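Local atomic coordinates of AlkD2 (Streptococcus mutans, PDB entry 6M9M), a protein that is of unsettled function but binds inosine-5'-monophosphate and belongs to the HEAT-like repeat family of DNA glycosylases, all-helical proteins associated with repair of alkylated DNA. Residues Lys11-Ile16 with Tyr52-Tyr57; Tyr57-Phe62 with Gln88-Lys93; Gly103-Leu108 with Arg136-Glu141; Leu130-Asn135 with Leu169-Lys174. One frame throughout, in Å; residues are numbered along the deposited sequence.

Contact 1: Lys11-Ile16 with Tyr52-Tyr57; sequences KDFSLI and YQVRMY
In this HEAT-like repeat protein the type I turn F13-I16, at the end of the segment 11-16, packs on the first turn of helix 52-65, and F13 and I16 meet Q53 there. The evidence for a specific fit is the amide of Q53. Its NE2 donates to I16 O over 2.8 Å, with an N-H...O angle of 162° and the acceptor almost exactly in the amide plane. The side chain reaches that carbonyl by bending at chi2 (93°), which lays it against the turn: Q53 CG lies 3.3 Å from F13 O, the atom that also receives I16 N to close the turn. I16 O has a second donor. A water gives it a hydrogen bond and is itself hydrogen-bonded to Y52 OH at 2.7 Å, so the carbonyl is held directly by one residue and indirectly by its neighbour. Q53 CD lies 3.6 Å above the plane of the Y52 ring, over its centre, so the amide lies over one face of the neighbouring ring. Away from the amide the contact is apolar: F13 CB touches Q53 CB at 3.6 Å, and F13 CE2 reaches Y57 CB at 4.0 Å. Y52 also touches R86, an IMP-binding residue, which puts this joint beside the nucleotide pocket. A side-chain amide of one helix bound to a turn carbonyl after an earlier helix suits the stacked helices of a HEAT-like solenoid.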
# COMPACT_ATOMS: atom_id res chain seq x y z
N LYS A 11 -13.32 22.31 -2.52
CA LYS A 11 -12.76 23.64 -2.78
C LYS A 11 -11.32 23.73 -2.29
O LYS A 11 -10.46 24.28 -2.98
CB LYS A 11 -13.62 24.69 -2.09
CG LYS A 11 -13.26 26.11 -2.49
CD LYS A 11 -14.21 27.12 -1.85
CE LYS A 11 -13.69 27.62 -0.51
NZ LYS A 11 -12.59 28.61 -0.68
N ASP A 12 -11.05 23.19 -1.10
CA ASP A 12 -9.71 23.30 -0.52
C ASP A 12 -8.67 22.51 -1.32
O ASP A 12 -7.51 22.94 -1.43
CB ASP A 12 -9.74 22.80 0.92
CG ASP A 12 -10.56 23.68 1.86
OD1 ASP A 12 -10.91 24.82 1.50
OD2 ASP A 12 -10.83 23.21 3.00
N PHE A 13 -9.04 21.35 -1.88
CA PHE A 13 -8.04 20.42 -2.40
C PHE A 13 -7.97 20.30 -3.92
O PHE A 13 -7.00 19.71 -4.43
CB PHE A 13 -8.31 19.00 -1.87
CG PHE A 13 -8.16 18.82 -0.38
CD1 PHE A 13 -7.39 19.67 0.38
CD2 PHE A 13 -8.77 17.75 0.25
CE1 PHE A 13 -7.25 19.47 1.75
CE2 PHE A 13 -8.64 17.54 1.62
CZ PHE A 13 -7.88 18.41 2.37
N SER A 14 -8.96 20.78 -4.66
CA SER A 14 -9.05 20.38 -6.07
C SER A 14 -7.95 20.97 -6.95
O SER A 14 -7.76 20.49 -8.07
CB SER A 14 -10.41 20.74 -6.65
OG SER A 14 -10.54 22.13 -6.83
N LEU A 15 -7.24 21.99 -6.49
CA LEU A 15 -6.18 22.61 -7.28
C LEU A 15 -4.78 22.13 -6.91
O LEU A 15 -3.81 22.54 -7.55
CB LEU A 15 -6.25 24.14 -7.17
CG LEU A 15 -7.54 24.81 -7.65
CD1 LEU A 15 -7.48 26.33 -7.45
CD2 LEU A 15 -7.84 24.49 -9.11
N ILE A 16 -4.66 21.26 -5.90
CA ILE A 16 -3.35 20.72 -5.52
C ILE A 16 -2.90 19.75 -6.60
O ILE A 16 -3.59 18.78 -6.91
CB ILE A 16 -3.43 20.03 -4.16
CG1 ILE A 16 -3.89 21.00 -3.07
CG2 ILE A 16 -2.09 19.45 -3.80
CD1 ILE A 16 -4.28 20.33 -1.79
N TYR A 52 -10.36 13.94 -7.16
CA TYR A 52 -9.52 12.81 -6.71
C TYR A 52 -8.78 13.14 -5.41
O TYR A 52 -8.52 12.25 -4.61
CB TYR A 52 -8.58 12.34 -7.81
CG TYR A 52 -7.32 13.17 -8.03
CD1 TYR A 52 -6.23 13.04 -7.19
CD2 TYR A 52 -7.23 14.09 -9.07
CE1 TYR A 52 -5.09 13.81 -7.37
CE2 TYR A 52 -6.10 14.84 -9.27
CZ TYR A 52 -5.02 14.70 -8.42
OH TYR A 52 -3.89 15.46 -8.62
N GLN A 53 -8.46 14.42 -5.18
CA GLN A 53 -7.80 14.79 -3.94
C GLN A 53 -8.68 14.55 -2.72
O GLN A 53 -8.17 14.23 -1.64
CB GLN A 53 -7.35 16.25 -4.01
CG GLN A 53 -6.34 16.58 -5.11
CD GLN A 53 -6.99 17.07 -6.40
OE1 GLN A 53 -8.13 16.72 -6.69
NE2 GLN A 53 -6.25 17.85 -7.18
N VAL A 54 -10.00 14.70 -2.87
CA VAL A 54 -10.92 14.38 -1.78
C VAL A 54 -11.01 12.87 -1.59
O VAL A 54 -11.11 12.38 -0.46
CB VAL A 54 -12.29 15.04 -2.02
CG1 VAL A 54 -13.31 14.62 -0.98
CG2 VAL A 54 -12.14 16.55 -2.00
N ARG A 55 -10.92 12.09 -2.68
CA ARG A 55 -10.83 10.65 -2.52
C ARG A 55 -9.54 10.25 -1.81
O ARG A 55 -9.54 9.30 -1.02
CB ARG A 55 -10.96 9.94 -3.87
CG ARG A 55 -12.27 10.23 -4.58
CD ARG A 55 -12.65 9.14 -5.54
NE ARG A 55 -11.65 8.86 -6.57
CZ ARG A 55 -11.51 9.57 -7.69
NH1 ARG A 55 -12.28 10.63 -7.91
NH2 ARG A 55 -10.60 9.23 -8.59
N MET A 56 -8.43 10.96 -2.06
CA MET A 56 -7.20 10.72 -1.31
C MET A 56 -7.43 10.90 0.19
O MET A 56 -7.07 10.04 0.99
CB MET A 56 -6.09 11.64 -1.79
CG MET A 56 -5.54 11.33 -3.18
SD MET A 56 -4.44 12.61 -3.84
CE MET A 56 -3.23 12.73 -2.54
N TYR A 57 -8.04 12.03 0.57
CA TYR A 57 -8.43 12.28 1.95
C TYR A 57 -9.25 11.12 2.51
O TYR A 57 -9.00 10.63 3.62
CB TYR A 57 -9.20 13.61 1.99
CG TYR A 57 -10.03 13.85 3.22
CD1 TYR A 57 -11.34 13.41 3.28
CD2 TYR A 57 -9.51 14.50 4.33
CE1 TYR A 57 -12.12 13.63 4.39
CE2 TYR A 57 -10.29 14.73 5.46
CZ TYR A 57 -11.60 14.27 5.48
OH TYR A 57 -12.42 14.47 6.56
O HOH W 1 -2.46 16.22 -6.43

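Contact 2: Tyr57-Phe62 with Gln88-Lys93; sequences YAVFLF and QEVLAK
With chi1 of V90 at 179°, its CG1 points away from the backbone N and straight at the ring of F60, whose own CG, set anti to the carbonyl carbon, swings the phenyl group out from helix 52-65 to receive it. The two segments are neighbouring, nearly parallel helices of the HEAT-like repeat solenoid: their local axes come within 8.7 Å and differ by 15° in direction, close enough for the side chains of V59 and V90 to touch. The centre of the contact is a CH-pi interaction. V90 CG1 stands 3.5 Å from the centroid of the F60 ring and only 4° off its normal, and its distances to the six ring carbons are nearly uniform, as expected of a methyl group centred over a face. V90 CG2 leans toward the ring's margin, nearest CE2 and CZ. V59 packs beside this pair. Its CG1 touches V90 CG1 at 3.8 Å and lies equally close to L91 CA, so one methyl group rests against both a side chain and the backbone of helix 85-102. V59, F60, V90 and L91 are buried and meet through carbon atoms alone; V59 also touches V79 of helix 69-79, while F60 leans on E24 and A27 of helix 21-32. At the partly exposed side the aliphatic part of K93 runs alongside F60, pointing the same way; its ammonium end makes a cation-pi contact with F20, beyond the two segments. The methylene group that meets the phenyl ring is CD, which lies 4.0 Å from F60 CE1.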
# COMPACT_ATOMS: atom_id res chain seq x y z
N TYR A 57 -8.04 12.03 0.57
CA TYR A 57 -8.43 12.28 1.95
C TYR A 57 -9.25 11.12 2.51
O TYR A 57 -9.00 10.63 3.62
CB TYR A 57 -9.20 13.61 1.99
CG TYR A 57 -10.03 13.85 3.22
CD1 TYR A 57 -11.34 13.41 3.28
CD2 TYR A 57 -9.51 14.50 4.33
CE1 TYR A 57 -12.12 13.63 4.39
CE2 TYR A 57 -10.29 14.73 5.46
CZ TYR A 57 -11.60 14.27 5.48
OH TYR A 57 -12.42 14.47 6.56
N ALA A 58 -10.24 10.66 1.74
CA ALA A 58 -11.11 9.58 2.20
C ALA A 58 -10.33 8.29 2.44
O ALA A 58 -10.64 7.55 3.38
CB ALA A 58 -12.21 9.33 1.17
N VAL A 59 -9.37 7.99 1.57
CA VAL A 59 -8.58 6.77 1.72
C VAL A 59 -7.66 6.85 2.92
O VAL A 59 -7.45 5.85 3.62
CB VAL A 59 -7.88 6.40 0.40
CG1 VAL A 59 -7.03 5.16 0.57
CG2 VAL A 59 -8.92 6.19 -0.71
N PHE A 60 -7.10 8.03 3.22
CA PHE A 60 -6.40 8.18 4.49
C PHE A 60 -7.33 7.87 5.66
O PHE A 60 -6.94 7.19 6.62
CB PHE A 60 -5.76 9.57 4.64
CG PHE A 60 -4.48 9.77 3.86
CD1 PHE A 60 -3.36 9.01 4.14
CD2 PHE A 60 -4.39 10.74 2.87
CE1 PHE A 60 -2.18 9.19 3.43
CE2 PHE A 60 -3.21 10.92 2.16
CZ PHE A 60 -2.10 10.15 2.45
N LEU A 61 -8.57 8.39 5.62
CA LEU A 61 -9.53 8.06 6.67
C LEU A 61 -9.78 6.56 6.77
O LEU A 61 -9.80 6.00 7.86
CB LEU A 61 -10.85 8.80 6.46
CG LEU A 61 -10.92 10.30 6.73
CD1 LEU A 61 -12.35 10.77 6.45
CD2 LEU A 61 -10.52 10.61 8.16
N PHE A 62 -9.97 5.89 5.63
CA PHE A 62 -10.16 4.45 5.65
C PHE A 62 -8.99 3.77 6.38
O PHE A 62 -9.19 2.87 7.19
CB PHE A 62 -10.28 3.86 4.24
CG PHE A 62 -11.55 4.22 3.49
CD1 PHE A 62 -12.78 4.37 4.12
CD2 PHE A 62 -11.51 4.35 2.11
CE1 PHE A 62 -13.94 4.66 3.37
CE2 PHE A 62 -12.63 4.66 1.38
CZ PHE A 62 -13.85 4.82 2.00
N GLN A 88 -4.26 5.56 -5.80
CA GLN A 88 -3.61 4.26 -5.59
C GLN A 88 -2.40 4.38 -4.65
O GLN A 88 -2.18 3.50 -3.82
CB GLN A 88 -3.20 3.62 -6.91
CG GLN A 88 -4.36 3.22 -7.78
CD GLN A 88 -5.12 2.01 -7.27
OE1 GLN A 88 -4.63 1.25 -6.44
NE2 GLN A 88 -6.31 1.81 -7.81
N GLU A 89 -1.63 5.46 -4.77
CA GLU A 89 -0.52 5.63 -3.83
C GLU A 89 -1.02 5.78 -2.40
O GLU A 89 -0.42 5.25 -1.47
CB GLU A 89 0.33 6.84 -4.21
CG GLU A 89 1.08 6.69 -5.53
CD GLU A 89 2.11 5.55 -5.55
OE1 GLU A 89 2.52 5.03 -4.48
OE2 GLU A 89 2.51 5.14 -6.65
N VAL A 90 -2.14 6.48 -2.21
CA VAL A 90 -2.70 6.61 -0.86
C VAL A 90 -3.21 5.26 -0.36
O VAL A 90 -3.09 4.96 0.82
CB VAL A 90 -3.76 7.72 -0.79
CG1 VAL A 90 -4.34 7.80 0.61
CG2 VAL A 90 -3.12 9.05 -1.15
N LEU A 91 -3.79 4.43 -1.25
CA LEU A 91 -4.21 3.09 -0.83
C LEU A 91 -3.06 2.30 -0.22
O LEU A 91 -3.24 1.62 0.79
CB LEU A 91 -4.85 2.32 -2.00
CG LEU A 91 -5.28 0.89 -1.70
CD1 LEU A 91 -6.32 0.82 -0.60
CD2 LEU A 91 -5.79 0.21 -2.97
N ALA A 92 -1.87 2.36 -0.83
CA ALA A 92 -0.71 1.68 -0.28
C ALA A 92 -0.40 2.19 1.13
O ALA A 92 -0.07 1.41 2.03
CB ALA A 92 0.49 1.87 -1.22
N LYS A 93 -0.46 3.52 1.32
CA LYS A 93 -0.20 4.10 2.64
C LYS A 93 -1.26 3.69 3.64
O LYS A 93 -0.95 3.43 4.82
CB LYS A 93 -0.16 5.62 2.53
CG LYS A 93 0.99 6.13 1.69
CD LYS A 93 0.98 7.63 1.46
CE LYS A 93 1.96 8.03 0.38
NZ LYS A 93 3.37 7.76 0.79

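Contact 3: Gly103-Leu108 with Arg136-Glu141; sequences GYKKAL and RPYFKE
Y104 and Y138 are the two large bumps where the loop after helix 85-102 meets the loop after helix 120-129, and each is received by the other loop. The ring of Y104 fits a hollow made by R136 and P137. R136 CB stands over its centre, 3.9 Å from the centroid and 7° off the normal, while R136 CG comes within 3.6 Å of Y104 CZ. P137 closes the hollow beside the ring, with P137 CD 3.7 Å from Y104 CD2, and P137 O sits 3.3 Å from Y104 CB at the root of the side chain. The guanidinium group of R136 is turned 78° from the ring, so its aliphatic stem, not its flat face, does the covering. In return Y138 lies against K105, which spreads along one face: the backbone CA is offset toward the rim, and K105 CB approaches Y138 CD1 to 3.7 Å. With chi1 at -177°, Y138 directs its ring back over this residue. L108 forks between the two aromatic side chains that follow P137. Its CD1 meets Y138 CE2 at 3.7 Å and its CD2 meets F139 CZ at 3.6 Å, one methyl group to each ring. F139 in turn meets W133 edge-to-face. The chemistry implies a contact made by aliphatic-aromatic packing, while D96 of helix 85-102, outside both segments, holds the polar ends of Y104 (hydrogen bond to OH) and R136 (salt bridge to NH2).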
# COMPACT_ATOMS: atom_id res chain seq x y z
N GLY A 103 -0.37 -4.25 14.18
CA GLY A 103 0.93 -4.86 14.41
C GLY A 103 1.31 -5.73 13.22
O GLY A 103 0.50 -6.53 12.76
N TYR A 104 2.53 -5.59 12.71
CA TYR A 104 2.89 -6.27 11.48
C TYR A 104 2.80 -7.79 11.60
O TYR A 104 2.30 -8.46 10.69
CB TYR A 104 4.25 -5.79 10.96
CG TYR A 104 4.18 -4.37 10.45
CD1 TYR A 104 3.81 -4.10 9.14
CD2 TYR A 104 4.43 -3.30 11.28
CE1 TYR A 104 3.70 -2.81 8.69
CE2 TYR A 104 4.32 -1.99 10.83
CZ TYR A 104 3.95 -1.76 9.54
OH TYR A 104 3.84 -0.45 9.10
N LYS A 105 3.27 -8.36 12.71
CA LYS A 105 3.14 -9.80 12.89
C LYS A 105 1.68 -10.23 12.91
O LYS A 105 1.30 -11.21 12.25
CB LYS A 105 3.86 -10.27 14.15
CG LYS A 105 3.88 -11.81 14.33
CD LYS A 105 4.70 -12.17 15.55
CE LYS A 105 4.75 -13.67 15.79
NZ LYS A 105 3.42 -14.24 16.15
N LYS A 106 0.83 -9.50 13.64
CA LYS A 106 -0.59 -9.84 13.69
C LYS A 106 -1.28 -9.64 12.35
O LYS A 106 -2.29 -10.28 12.09
CB LYS A 106 -1.29 -9.05 14.79
CG LYS A 106 -0.94 -9.54 16.20
CD LYS A 106 -1.63 -8.71 17.27
CE LYS A 106 -1.38 -9.27 18.66
NZ LYS A 106 -2.21 -8.64 19.71
N ALA A 107 -0.73 -8.79 11.49
CA ALA A 107 -1.29 -8.49 10.19
C ALA A 107 -0.93 -9.51 9.11
O ALA A 107 -1.46 -9.41 8.00
CB ALA A 107 -0.82 -7.11 9.72
N LEU A 108 -0.06 -10.48 9.39
CA LEU A 108 0.44 -11.35 8.33
C LEU A 108 -0.67 -12.02 7.52
O LEU A 108 -0.55 -12.08 6.28
CB LEU A 108 1.39 -12.42 8.89
CG LEU A 108 2.72 -11.89 9.43
CD1 LEU A 108 3.45 -13.06 10.09
CD2 LEU A 108 3.57 -11.29 8.34
N ARG A 136 10.18 -2.22 8.98
CA ARG A 136 9.02 -2.33 9.85
C ARG A 136 9.24 -3.41 10.90
O ARG A 136 10.00 -4.35 10.68
CB ARG A 136 7.80 -2.66 9.02
CG ARG A 136 7.35 -1.37 8.31
CD ARG A 136 6.80 -1.60 7.03
NE ARG A 136 6.24 -0.36 6.50
CZ ARG A 136 6.94 0.63 5.96
NH1 ARG A 136 8.27 0.57 5.92
NH2 ARG A 136 6.30 1.67 5.43
N PRO A 137 8.58 -3.25 12.04
CA PRO A 137 8.59 -4.31 13.05
C PRO A 137 8.22 -5.66 12.45
O PRO A 137 7.50 -5.76 11.45
CB PRO A 137 7.56 -3.84 14.08
CG PRO A 137 7.53 -2.33 13.92
CD PRO A 137 7.76 -2.09 12.45
N TYR A 138 8.74 -6.71 13.09
CA TYR A 138 8.61 -8.10 12.69
C TYR A 138 9.50 -8.42 11.49
O TYR A 138 10.38 -9.29 11.58
CB TYR A 138 7.16 -8.54 12.42
CG TYR A 138 7.14 -10.01 12.09
CD1 TYR A 138 7.34 -10.97 13.07
CD2 TYR A 138 6.94 -10.45 10.78
CE1 TYR A 138 7.35 -12.30 12.78
CE2 TYR A 138 6.94 -11.79 10.47
CZ TYR A 138 7.15 -12.71 11.48
OH TYR A 138 7.15 -14.06 11.21
N PHE A 139 9.31 -7.73 10.38
CA PHE A 139 10.17 -7.96 9.21
C PHE A 139 11.62 -7.57 9.48
O PHE A 139 12.54 -8.20 8.94
CB PHE A 139 9.60 -7.25 8.00
CG PHE A 139 8.25 -7.76 7.59
CD1 PHE A 139 8.10 -9.08 7.19
CD2 PHE A 139 7.13 -6.96 7.65
CE1 PHE A 139 6.85 -9.58 6.85
CE2 PHE A 139 5.88 -7.46 7.31
CZ PHE A 139 5.75 -8.76 6.91
N LYS A 140 11.85 -6.55 10.31
CA LYS A 140 13.21 -6.15 10.61
C LYS A 140 13.96 -7.28 11.31
O LYS A 140 15.15 -7.51 11.04
CB LYS A 140 13.19 -4.90 11.49
CG LYS A 140 14.56 -4.48 12.00
CD LYS A 140 14.57 -3.05 12.55
CE LYS A 140 13.55 -2.82 13.65
NZ LYS A 140 12.24 -2.29 13.15
N GLU A 141 13.28 -8.00 12.20
CA GLU A 141 13.90 -9.10 12.92
C GLU A 141 13.84 -10.41 12.16
O GLU A 141 14.58 -11.34 12.50
CB GLU A 141 13.23 -9.27 14.29
CG GLU A 141 13.37 -8.08 15.22
CD GLU A 141 12.42 -6.95 14.90
OE1 GLU A 141 11.29 -7.20 14.41
OE2 GLU A 141 12.81 -5.79 15.13

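Contact 4: Leu130-Asn135 with Leu169-Lys174; sequences LRIWTN and LRDISK
R131 lays the side of its guanidinium group against the carboxylate of D171, joining the loop after helix 120-129 to helix 159-175 in this HEAT-like repeat fold. The grip is bidentate and side-on: R131 NE donates to D171 OD2 at 2.8 Å, and R131 NH2 to D171 OD1 at 3.0 Å. Both N-H...O angles are 175°, and both acceptors lie within a few degrees of the guanidinium plane. The nitrogens reach the syn sides of the two oxygens, but the flat groups are tilted 23° from each other, so the pairing is straight at the donors and slightly out of plane at the carboxylate. A bend at chi3 (65°) turns the end of the arginine edge-on to D171. The remaining nitrogen, NH1, forms a salt bridge with E128 just before the loop, so the positive charge is balanced by two acids, D171 and E128. The next loop residue packs on the aspartate's CB: a cis peptide bond precedes I132, whose CG2 touches D171 CB at 3.8 Å. Farther along, T134 and I172 cross at about a right angle, with T134 OG1 3.6 Å from I172 CG1, while W133 CB makes a longer contact with I172 CD1. The indole NH of W133 is taken by T127 O. Its backbone N is tied to the salt bridge through water: that water accepts from W133 N and donates to D171 OD2 over 2.8 Å.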
# COMPACT_ATOMS: atom_id res chain seq x y z
N LEU A 130 4.32 -1.40 2.17
CA LEU A 130 5.21 -1.82 3.24
C LEU A 130 6.68 -1.48 2.98
O LEU A 130 7.52 -1.70 3.86
CB LEU A 130 5.04 -3.32 3.52
CG LEU A 130 3.93 -3.67 4.51
CD1 LEU A 130 2.56 -3.28 3.98
CD2 LEU A 130 4.01 -5.16 4.85
N ARG A 131 7.03 -0.94 1.81
CA ARG A 131 8.43 -0.57 1.57
C ARG A 131 8.83 0.55 2.53
O ARG A 131 8.05 1.49 2.76
CB ARG A 131 8.59 -0.09 0.13
CG ARG A 131 8.41 -1.18 -0.93
CD ARG A 131 8.53 -0.61 -2.34
NE ARG A 131 9.88 -0.12 -2.55
CZ ARG A 131 10.25 0.65 -3.57
NH1 ARG A 131 9.36 0.99 -4.48
NH2 ARG A 131 11.51 1.04 -3.66
N ILE A 132 10.04 0.48 3.10
CA ILE A 132 10.99 -0.63 3.03
C ILE A 132 10.56 -1.70 4.03
O ILE A 132 10.42 -1.42 5.22
CB ILE A 132 12.41 -0.09 3.34
CG1 ILE A 132 12.81 0.92 2.28
CG2 ILE A 132 13.38 -1.25 3.47
CD1 ILE A 132 14.09 1.72 2.58
N TRP A 133 10.33 -2.93 3.56
CA TRP A 133 9.65 -3.91 4.41
C TRP A 133 10.46 -4.18 5.68
O TRP A 133 9.90 -4.30 6.77
CB TRP A 133 9.43 -5.22 3.68
CG TRP A 133 8.29 -5.31 2.71
CD1 TRP A 133 8.04 -4.51 1.62
CD2 TRP A 133 7.27 -6.31 2.71
NE1 TRP A 133 6.92 -4.96 0.94
CE2 TRP A 133 6.43 -6.06 1.61
CE3 TRP A 133 6.99 -7.40 3.54
CZ2 TRP A 133 5.34 -6.86 1.31
CZ3 TRP A 133 5.90 -8.19 3.24
CH2 TRP A 133 5.09 -7.91 2.13
N THR A 134 11.78 -4.29 5.55
CA THR A 134 12.64 -4.65 6.67
C THR A 134 12.96 -3.48 7.59
O THR A 134 13.71 -3.67 8.55
CB THR A 134 13.91 -5.33 6.14
OG1 THR A 134 14.44 -4.57 5.05
CG2 THR A 134 13.59 -6.73 5.66
N ASN A 135 12.38 -2.30 7.35
CA ASN A 135 12.32 -1.25 8.35
C ASN A 135 11.11 -1.35 9.27
O ASN A 135 11.02 -0.61 10.25
CB ASN A 135 12.33 0.13 7.69
CG ASN A 135 13.68 0.52 7.16
OD1 ASN A 135 14.69 -0.12 7.45
ND2 ASN A 135 13.72 1.58 6.39
N LEU A 169 12.54 -5.75 -3.23
CA LEU A 169 13.71 -6.60 -2.98
C LEU A 169 15.00 -5.78 -3.06
O LEU A 169 15.93 -6.02 -2.29
CB LEU A 169 13.74 -7.76 -3.97
CG LEU A 169 12.64 -8.81 -3.82
CD1 LEU A 169 12.64 -9.75 -5.02
CD2 LEU A 169 12.79 -9.62 -2.54
N ARG A 170 15.06 -4.83 -3.99
CA ARG A 170 16.21 -3.93 -4.09
C ARG A 170 16.42 -3.17 -2.79
O ARG A 170 17.56 -3.05 -2.31
CB ARG A 170 15.99 -2.97 -5.26
CG ARG A 170 17.18 -2.14 -5.69
CD ARG A 170 16.72 -1.15 -6.74
NE ARG A 170 17.72 -0.28 -7.35
CZ ARG A 170 18.24 -0.45 -8.57
NH1 ARG A 170 19.08 0.44 -9.05
NH2 ARG A 170 17.94 -1.52 -9.29
N ASP A 171 15.34 -2.66 -2.19
CA ASP A 171 15.45 -1.99 -0.89
C ASP A 171 16.16 -2.90 0.12
O ASP A 171 17.09 -2.50 0.83
CB ASP A 171 14.08 -1.73 -0.26
CG ASP A 171 13.16 -0.78 -1.03
OD1 ASP A 171 13.60 0.14 -1.74
OD2 ASP A 171 11.93 -0.93 -0.80
N ILE A 172 15.66 -4.14 0.23
CA ILE A 172 16.13 -5.07 1.25
C ILE A 172 17.58 -5.44 1.00
O ILE A 172 18.35 -5.63 1.96
CB ILE A 172 15.20 -6.30 1.29
CG1 ILE A 172 13.79 -5.88 1.72
CG2 ILE A 172 15.73 -7.37 2.23
CD1 ILE A 172 12.75 -6.97 1.52
N SER A 173 17.99 -5.53 -0.26
CA SER A 173 19.34 -5.95 -0.60
C SER A 173 20.40 -5.01 -0.06
O SER A 173 21.55 -5.43 0.13
CB SER A 173 19.51 -6.03 -2.12
OG SER A 173 19.63 -4.74 -2.69
N LYS A 174 20.04 -3.75 0.22
CA LYS A 174 21.03 -2.77 0.67
C LYS A 174 21.41 -3.01 2.12
O LYS A 174 22.53 -2.68 2.52
CB LYS A 174 20.50 -1.36 0.48
CG LYS A 174 20.32 -1.03 -1.00
CD LYS A 174 19.38 0.14 -1.20
CE LYS A 174 19.11 0.38 -2.65
NZ LYS A 174 18.15 1.47 -2.91
O HOH W 2 11.11 -3.14 0.69

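The contacts fall into two pairs along the solenoid. Contacts 1 and 2 share Y57 and helix 52-65; their centres are 12 Å apart, and M56 O meets V90 CG1 at 3.5 Å. Contacts 3 and 4 alternate along the chain, with centres 13 Å apart and F139 CB 3.2 Å from W133 O. Contact 1 lies on the other side of the chain's centre from both, with centres about 32 Å from contact 3 and 31 Å from contact 4. The side chains of Y52, K93 and R131 are about 8, 9 and 10 Å from the bound IMP. Of the IMP-binding residues, R86 is about 3 Å from Y52 and G19 about 6 Å from I16, side chain to side chain; contact 3 lies away from them.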